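Local coordinates for protein 3-hydroxyacyl-CoA dehydrogenase type-2 (Mycobacterium avium, PDB 3PPI) that probably catalyses the NAD-dependent oxidation of 3-hydroxyacyl-CoA thioesters, as a tetrameric member of the short-chain dehydrogenase/reductase family, at residues Y106-H111 / F258-G263. Residues are numbered along the deposited sequence; the frame is centred on the assembly and turned at random.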
loop_
_atom_site.group_PDB
_atom_site.type_symbol
_atom_site.label_atom_id
_atom_site.label_comp_id
_atom_site.label_asym_id
_atom_site.label_seq_id
_atom_site.Cartn_x
_atom_site.Cartn_y
_atom_site.Cartn_z
ATOM N N TYR A 106 -26.915 -7.752 -6.428
ATOM C CA TYR A 106 -25.525 -7.722 -6.856
ATOM C C TYR A 106 -25.292 -6.842 -8.073
ATOM O O TYR A 106 -26.133 -6.760 -8.952
ATOM C CB TYR A 106 -25.086 -9.134 -7.216
ATOM C CG TYR A 106 -25.301 -10.141 -6.116
ATOM C CD1 TYR A 106 -24.477 -10.151 -5.009
ATOM C CD2 TYR A 106 -26.341 -11.064 -6.173
ATOM C CE1 TYR A 106 -24.653 -11.060 -3.991
ATOM C CE2 TYR A 106 -26.536 -11.983 -5.153
ATOM C CZ TYR A 106 -25.680 -11.971 -4.062
ATOM O OH TYR A 106 -25.832 -12.848 -3.034
ATOM N N ALA A 107 -24.128 -6.201 -8.129
ATOM C CA ALA A 107 -23.706 -5.511 -9.339
ATOM C C ALA A 107 -22.204 -5.684 -9.509
ATOM O O ALA A 107 -21.463 -5.736 -8.524
ATOM C CB ALA A 107 -24.078 -4.035 -9.280
ATOM N N VAL A 108 -21.770 -5.806 -10.763
ATOM C CA VAL A 108 -20.362 -5.764 -11.103
ATOM C C VAL A 108 -20.191 -4.596 -12.072
ATOM O O VAL A 108 -20.785 -4.589 -13.142
ATOM C CB VAL A 108 -19.874 -7.115 -11.721
ATOM C CG1 VAL A 108 -18.404 -7.037 -12.043
ATOM C CG2 VAL A 108 -20.183 -8.311 -10.757
ATOM N N VAL A 109 -19.407 -3.596 -11.676
ATOM C CA VAL A 109 -19.224 -2.372 -12.459
ATOM C C VAL A 109 -17.979 -2.567 -13.316
ATOM O O VAL A 109 -16.860 -2.368 -12.856
ATOM C CB VAL A 109 -19.097 -1.148 -11.535
ATOM C CG1 VAL A 109 -19.069 0.146 -12.341
ATOM C CG2 VAL A 109 -20.231 -1.124 -10.531
ATOM N N ALA A 110 -18.167 -3.000 -14.554
ATOM C CA ALA A 110 -17.056 -3.486 -15.362
ATOM C C ALA A 110 -16.934 -2.797 -16.710
ATOM O O ALA A 110 -16.291 -3.334 -17.600
ATOM C CB ALA A 110 -17.180 -5.011 -15.560
ATOM N N HIS A 111 -17.546 -1.628 -16.875
ATOM C CA HIS A 111 -17.376 -0.877 -18.114
ATOM C C HIS A 111 -15.898 -0.505 -18.296
ATOM O O HIS A 111 -15.238 -0.021 -17.367
ATOM C CB HIS A 111 -18.323 0.337 -18.210
ATOM C CG HIS A 111 -18.221 1.310 -17.077
ATOM N ND1 HIS A 111 -18.868 1.123 -15.875
ATOM C CD2 HIS A 111 -17.587 2.505 -16.979
ATOM C CE1 HIS A 111 -18.612 2.144 -15.075
ATOM N NE2 HIS A 111 -17.824 2.989 -15.715
ATOM N N PHE A 258 -16.264 -14.857 -6.942
ATOM C CA PHE A 258 -15.716 -15.082 -5.602
ATOM C C PHE A 258 -16.029 -13.918 -4.652
ATOM O O PHE A 258 -16.398 -14.127 -3.495
ATOM C CB PHE A 258 -14.193 -15.287 -5.671
ATOM C CG PHE A 258 -13.528 -15.273 -4.326
ATOM C CD1 PHE A 258 -13.647 -16.353 -3.474
ATOM C CD2 PHE A 258 -12.806 -14.172 -3.899
ATOM C CE1 PHE A 258 -13.030 -16.341 -2.227
ATOM C CE2 PHE A 258 -12.203 -14.146 -2.640
ATOM C CZ PHE A 258 -12.326 -15.240 -1.803
ATOM N N LEU A 259 -15.850 -12.690 -5.125
ATOM C CA LEU A 259 -16.115 -11.511 -4.280
ATOM C C LEU A 259 -17.591 -11.383 -3.911
ATOM O O LEU A 259 -17.943 -10.851 -2.857
ATOM C CB LEU A 259 -15.639 -10.243 -4.972
ATOM C CG LEU A 259 -14.115 -10.145 -5.128
ATOM C CD1 LEU A 259 -13.689 -8.918 -5.937
ATOM C CD2 LEU A 259 -13.445 -10.160 -3.776
ATOM N N LEU A 260 -18.446 -11.868 -4.791
ATOM C CA LEU A 260 -19.875 -11.879 -4.549
ATOM C C LEU A 260 -20.292 -12.953 -3.559
ATOM O O LEU A 260 -21.269 -12.758 -2.838
ATOM C CB LEU A 260 -20.638 -12.063 -5.861
ATOM C CG LEU A 260 -20.539 -10.922 -6.884
ATOM C CD1 LEU A 260 -21.415 -11.226 -8.072
ATOM C CD2 LEU A 260 -20.910 -9.567 -6.286
ATOM N N THR A 261 -19.586 -14.080 -3.519
ATOM C CA THR A 261 -20.043 -15.230 -2.731
ATOM C C THR A 261 -19.324 -15.443 -1.391
ATOM O O THR A 261 -19.927 -15.982 -0.463
ATOM C CB THR A 261 -19.933 -16.540 -3.535
ATOM O OG1 THR A 261 -18.586 -16.703 -3.994
ATOM C CG2 THR A 261 -20.903 -16.517 -4.738
ATOM N N ASN A 262 -18.059 -15.052 -1.265
ATOM C CA ASN A 262 -17.343 -15.265 0.001
ATOM C C ASN A 262 -17.872 -14.271 1.030
ATOM O O ASN A 262 -17.834 -13.065 0.796
ATOM C CB ASN A 262 -15.837 -15.046 -0.173
ATOM C CG ASN A 262 -15.072 -15.297 1.107
ATOM O OD1 ASN A 262 -15.089 -14.477 2.022
ATOM N ND2 ASN A 262 -14.404 -16.445 1.184
ATOM N N GLY A 263 -18.336 -14.765 2.169
ATOM C CA GLY A 263 -19.052 -13.912 3.121
ATOM C C GLY A 263 -18.224 -12.934 3.949
ATOM O O GLY A 263 -18.795 -12.032 4.557
#
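Leu260 carries its CG opposite the carbonyl carbon (chi1 -66°) and extends onward with CD1 roughly trans to CA, a shape that spreads the two methyls of its fork between Tyr106 and Val108. Tyr106 makes the same choice at its first torsion (chi1 -55°), which swings the phenol alongside the last turn of helix 249-261. The branches divide the work. CD2 of Leu260 approaches the ring obliquely at CD1 of Tyr106, 3.8 Å away, while CD1 of Leu260 lies 4.2 Å from CG2 of Val108. Tyr106 and Val108, two residues apart, stand on one face of strand 103-109, and Leu260 is the single residue of 258-263 that meets them; the CA atoms of Tyr106 and Leu260 are 7.4 Å apart. Farther along the ring, CE1 of Tyr106 comes to 4.0 Å from the carbonyl O of Leu260. Strand 31-36 flanks Tyr106 through Ala31 and Ala33, Phe28 meets the phenol edge-to-face, and on the neighbouring strand 167-172 Val170 also touches Leu260. The contact thus seats the C-terminal end of helix 249-261 on a central strand of the parallel sheet, in the helix-on-sheet packing of a Rossmann-type fold. At that end, Phe258 O accepts from both Thr261 N (3.2 Å) and Asn262 N (2.9 Å), and Asn262 then leaves the helical conformation. Two residues before Leu260, Phe258 stacks on Phe258 of the second subunit, so the same helix end packs on the sheet through Leu260 and takes part in the subunit interface through Phe258. No hydrogen bond spans the two segments, and the phenol OH is satisfied by Gln27 O; cohesion between strand and helix here therefore rests on buried apolar packing, with the tyrosine's polar end tied to the N-terminal region instead.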